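Side-chain contacts in muconate cycloisomerase (Azorhizobium caulinodans, PDB 3MY9), which belongs to the enolase superfamily, in which an N-terminal domain is joined to a TIM-barrel-like domain, and binds magnesium ions: residues Gln224-Pro227 / Ala233-Gly236; Met274-Gly277 / Lys281-Ser284. All coordinates share one frame; numbering follows the deposited sequence.

Interaction 1: Gln224-Pro227 / Ala233-Gly236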
loop_
_atom_site.group_PDB
_atom_site.type_symbol
_atom_site.label_atom_id
_atom_site.label_comp_id
_atom_site.label_asym_id
_atom_site.label_seq_id
_atom_site.Cartn_x
_atom_site.Cartn_y
_atom_site.Cartn_z
ATOM N N GLN A 224 -25.809 6.837 -1.152
ATOM C CA GLN A 224 -25.281 6.601 -2.495
ATOM C C GLN A 224 -25.355 7.832 -3.413
ATOM O O GLN A 224 -26.126 7.872 -4.370
ATOM C CB GLN A 224 -26.039 5.382 -3.109
ATOM C CG GLN A 224 -25.443 4.774 -4.359
ATOM C CD GLN A 224 -24.214 3.896 -4.042
ATOM O OE1 GLN A 224 -24.240 3.127 -3.090
ATOM N NE2 GLN A 224 -23.149 4.018 -4.839
ATOM N N PRO A 225 -24.505 8.827 -3.146
ATOM C CA PRO A 225 -24.587 10.044 -3.939
ATOM C C PRO A 225 -24.187 9.874 -5.414
ATOM O O PRO A 225 -24.667 10.630 -6.252
ATOM C CB PRO A 225 -23.657 11.022 -3.200
ATOM C CG PRO A 225 -22.740 10.135 -2.331
ATOM C CD PRO A 225 -23.614 8.966 -1.973
ATOM N N VAL A 226 -23.361 8.870 -5.717
ATOM C CA VAL A 226 -22.864 8.599 -7.079
ATOM C C VAL A 226 -23.179 7.135 -7.459
ATOM O O VAL A 226 -23.514 6.361 -6.590
ATOM C CB VAL A 226 -21.354 8.876 -7.192
ATOM C CG1 VAL A 226 -21.029 10.392 -6.835
ATOM C CG2 VAL A 226 -20.523 7.883 -6.307
ATOM N N PRO A 227 -23.125 6.784 -8.761
ATOM C CA PRO A 227 -23.385 5.419 -9.199
ATOM C C PRO A 227 -22.423 4.377 -8.618
ATOM O O PRO A 227 -21.320 4.729 -8.132
ATOM C CB PRO A 227 -23.192 5.470 -10.725
ATOM C CG PRO A 227 -23.421 6.910 -11.099
ATOM C CD PRO A 227 -23.059 7.731 -9.897
ATOM N N ALA A 233 -14.431 7.117 -5.439
ATOM C CA ALA A 233 -15.090 8.392 -5.159
ATOM C C ALA A 233 -15.876 8.291 -3.820
ATOM O O ALA A 233 -15.805 9.173 -2.983
ATOM C CB ALA A 233 -16.007 8.806 -6.310
ATOM N N MET A 234 -16.616 7.201 -3.650
ATOM C CA MET A 234 -17.378 6.952 -2.438
ATOM C C MET A 234 -16.454 6.912 -1.208
ATOM O O MET A 234 -16.780 7.533 -0.160
ATOM C CB MET A 234 -18.170 5.634 -2.589
ATOM C CG MET A 234 -19.386 5.726 -3.517
ATOM S SD MET A 234 -20.861 6.494 -2.716
ATOM C CE MET A 234 -21.386 5.101 -1.724
ATOM N N ALA A 235 -15.293 6.261 -1.349
ATOM C CA ALA A 235 -14.287 6.214 -0.263
ATOM C C ALA A 235 -13.738 7.616 0.020
ATOM O O ALA A 235 -13.586 8.010 1.173
ATOM C CB ALA A 235 -13.104 5.199 -0.576
ATOM N N GLY A 236 -13.474 8.368 -1.042
ATOM C CA GLY A 236 -13.104 9.795 -0.951
ATOM C C GLY A 236 -14.113 10.586 -0.145
ATOM O O GLY A 236 -13.753 11.301 0.798
#

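Interaction 2: Met274-Gly277 / Lys281-Ser284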
loop_
_atom_site.group_PDB
_atom_site.type_symbol
_atom_site.label_atom_id
_atom_site.label_comp_id
_atom_site.label_asym_id
_atom_site.label_seq_id
_atom_site.Cartn_x
_atom_site.Cartn_y
_atom_site.Cartn_z
ATOM N N MET A 274 -33.673 -9.554 -1.580
ATOM C CA MET A 274 -33.591 -10.186 -2.898
ATOM C C MET A 274 -32.377 -9.855 -3.771
ATOM O O MET A 274 -31.934 -10.691 -4.572
ATOM C CB MET A 274 -34.876 -9.921 -3.654
ATOM C CG MET A 274 -35.919 -10.979 -3.311
ATOM S SD MET A 274 -37.548 -10.342 -3.439
ATOM C CE MET A 274 -37.813 -9.890 -1.715
ATOM N N LYS A 275 -31.821 -8.661 -3.630
ATOM C CA LYS A 275 -30.538 -8.394 -4.271
ATOM C C LYS A 275 -29.432 -9.296 -3.708
ATOM O O LYS A 275 -28.617 -9.800 -4.474
ATOM C CB LYS A 275 -30.149 -6.922 -4.147
ATOM N N CYS A 276 -29.402 -9.523 -2.394
ATOM C CA CYS A 276 -28.326 -10.332 -1.815
ATOM C C CYS A 276 -28.591 -11.849 -1.946
ATOM O O CYS A 276 -27.656 -12.651 -1.835
ATOM C CB CYS A 276 -28.042 -9.927 -0.371
ATOM S SG CYS A 276 -29.182 -10.564 0.822
ATOM N N GLY A 277 -29.846 -12.231 -2.193
ATOM C CA GLY A 277 -30.206 -13.629 -2.469
ATOM C C GLY A 277 -30.941 -14.356 -1.345
ATOM O O GLY A 277 -30.824 -15.575 -1.214
ATOM N N LYS A 281 -28.791 -15.404 3.425
ATOM C CA LYS A 281 -27.712 -14.626 2.802
ATOM C C LYS A 281 -27.659 -13.209 3.376
ATOM O O LYS A 281 -26.583 -12.678 3.590
ATOM C CB LYS A 281 -27.891 -14.530 1.288
ATOM C CG LYS A 281 -27.854 -15.858 0.523
ATOM C CD LYS A 281 -26.481 -16.464 0.503
ATOM C CE LYS A 281 -26.399 -17.591 -0.527
ATOM N NZ LYS A 281 -24.971 -17.939 -0.785
ATOM N N ALA A 282 -28.811 -12.605 3.666
ATOM C CA ALA A 282 -28.811 -11.276 4.296
ATOM C C ALA A 282 -28.184 -11.295 5.701
ATOM O O ALA A 282 -27.487 -10.348 6.096
ATOM C CB ALA A 282 -30.209 -10.676 4.340
ATOM N N GLN A 283 -28.427 -12.359 6.463
ATOM C CA GLN A 283 -27.805 -12.476 7.792
ATOM C C GLN A 283 -26.299 -12.759 7.689
ATOM O O GLN A 283 -25.536 -12.337 8.543
ATOM C CB GLN A 283 -28.489 -13.548 8.617
ATOM C CG GLN A 283 -29.879 -13.167 9.119
ATOM C CD GLN A 283 -30.319 -14.024 10.311
ATOM O OE1 GLN A 283 -30.089 -15.230 10.321
ATOM N NE2 GLN A 283 -30.945 -13.394 11.312
ATOM N N SER A 284 -25.862 -13.486 6.659
ATOM C CA SER A 284 -24.426 -13.693 6.455
ATOM C C SER A 284 -23.749 -12.356 6.123
ATOM O O SER A 284 -22.685 -12.047 6.659
ATOM C CB SER A 284 -24.174 -14.675 5.303
ATOM O OG SER A 284 -24.724 -15.931 5.601
HETATM O O HOH W 1 -30.350 -16.990 1.767
#

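Interaction 1: Gln224-Pro227 / Ala233-Gly236
Met234, on helix 231-240, reaches three consecutive residues of the loop that leads into that helix: Val226, Pro225 and Gln224. Ala233, whose CB points toward the loop, rests on Pro204, and the contact runs through the methionine, whose chain is bent at both chi2 (-80°) and chi3 (-77°), so that successive atoms meet successive residues. Met234 CG lies 3.7 Å from Val226 CG2, the two side chains running antiparallel where they pass. Next comes the sulfur: Met234 SD is 3.8 Å from Pro225 CD, at one corner of the proline ring, and also touches the valine methyl.

The setting is a beta-alpha unit of the enolase-type barrel: strand 222-223 ends at the metal ligand Glu223, the loop begins at Gln224, and the helix returns along the outside. The methionine thus packs the helix against the chain leaving the strand, and the same side chain also touches Ile245 of the next strand.

At the end of the chain, Met234 CE sits over the face of the Gln224 amide, 3.7 Å from Gln224 OE1 and equally far from Gln224 NE2, with the methionine chain roughly perpendicular to that of the glutamine. That amide is locked in rotation by hydrogen bonds at both its oxygen and its nitrogen. Gln224 NE2 donates to Val226 O at 2.9 Å, with an N-H...O angle of 158° and the oxygen close to the amide plane, folding the loop onto itself. The same nitrogen is hydrogen-bonded to Ser250 OG, while OE1 accepts from the backbone N of Asp248, another magnesium ligand, and the Gln224 side chain lies about 5 Å from the ion.

Interaction 2: Met274-Gly277 / Lys281-Ser284
Cys276 carries its SG between the backbone N and the carbonyl carbon (chi1 79°), and this rotation lays the sulfur against the first turn of helix 279-292, where it meets Ala282. On the other side of the contact, Lys281 has CG anti to its carbonyl carbon (chi1 -62°), which sets the start of its chain beside Gly277 before the remainder turns away.

The thiol contact is close and compact: Cys276 SG lies 3.5 Å from Ala282 N and 3.7 Å from Ala282 CB, so the sulfur touches backbone and methyl alike. The Lys281 side chain meets the turn through aliphatic atoms, CB 3.7 Å from Cys276 O and CG 3.5 Å from Gly277 O. A water bridges Gly277 and Lys281, accepting from Lys281 N at 2.8 Å and donating weakly to Gly277 O. Gly277 is the first residue to leave helical angles, and its positive phi of 107° suits a residue without a side chain, where the chain leaves helix 273-276 for the next helix.

This pair of helices joined by a short turn follows barrel strand 268-270 and precedes strand 296-297. Helix 273-276 leans on helix 102-120 through Met274, whereas Ala282 packs on Leu314 of helix 305-316, and further along the longer helix Ser284 meets Ala287 of the second subunit.

Both contacts fold a loop or short helix back against the helix that follows it within the barrel domain, but they do so at separate places, with centres 22 Å apart and nearest atoms about 12 Å apart. Interaction 1 is wholly buried, joins a strand-end loop to its helix, and sets apolar methionine packing against a firmly hydrogen-bonded amide beside the magnesium site. Interaction 2 is only partly buried: it joins two consecutive helices through a thiol, a methyl and the aliphatic base of an exposed lysine, with water bridging backbone groups. Near it the second subunit approaches, whereas interaction 1 is touched by no other chain.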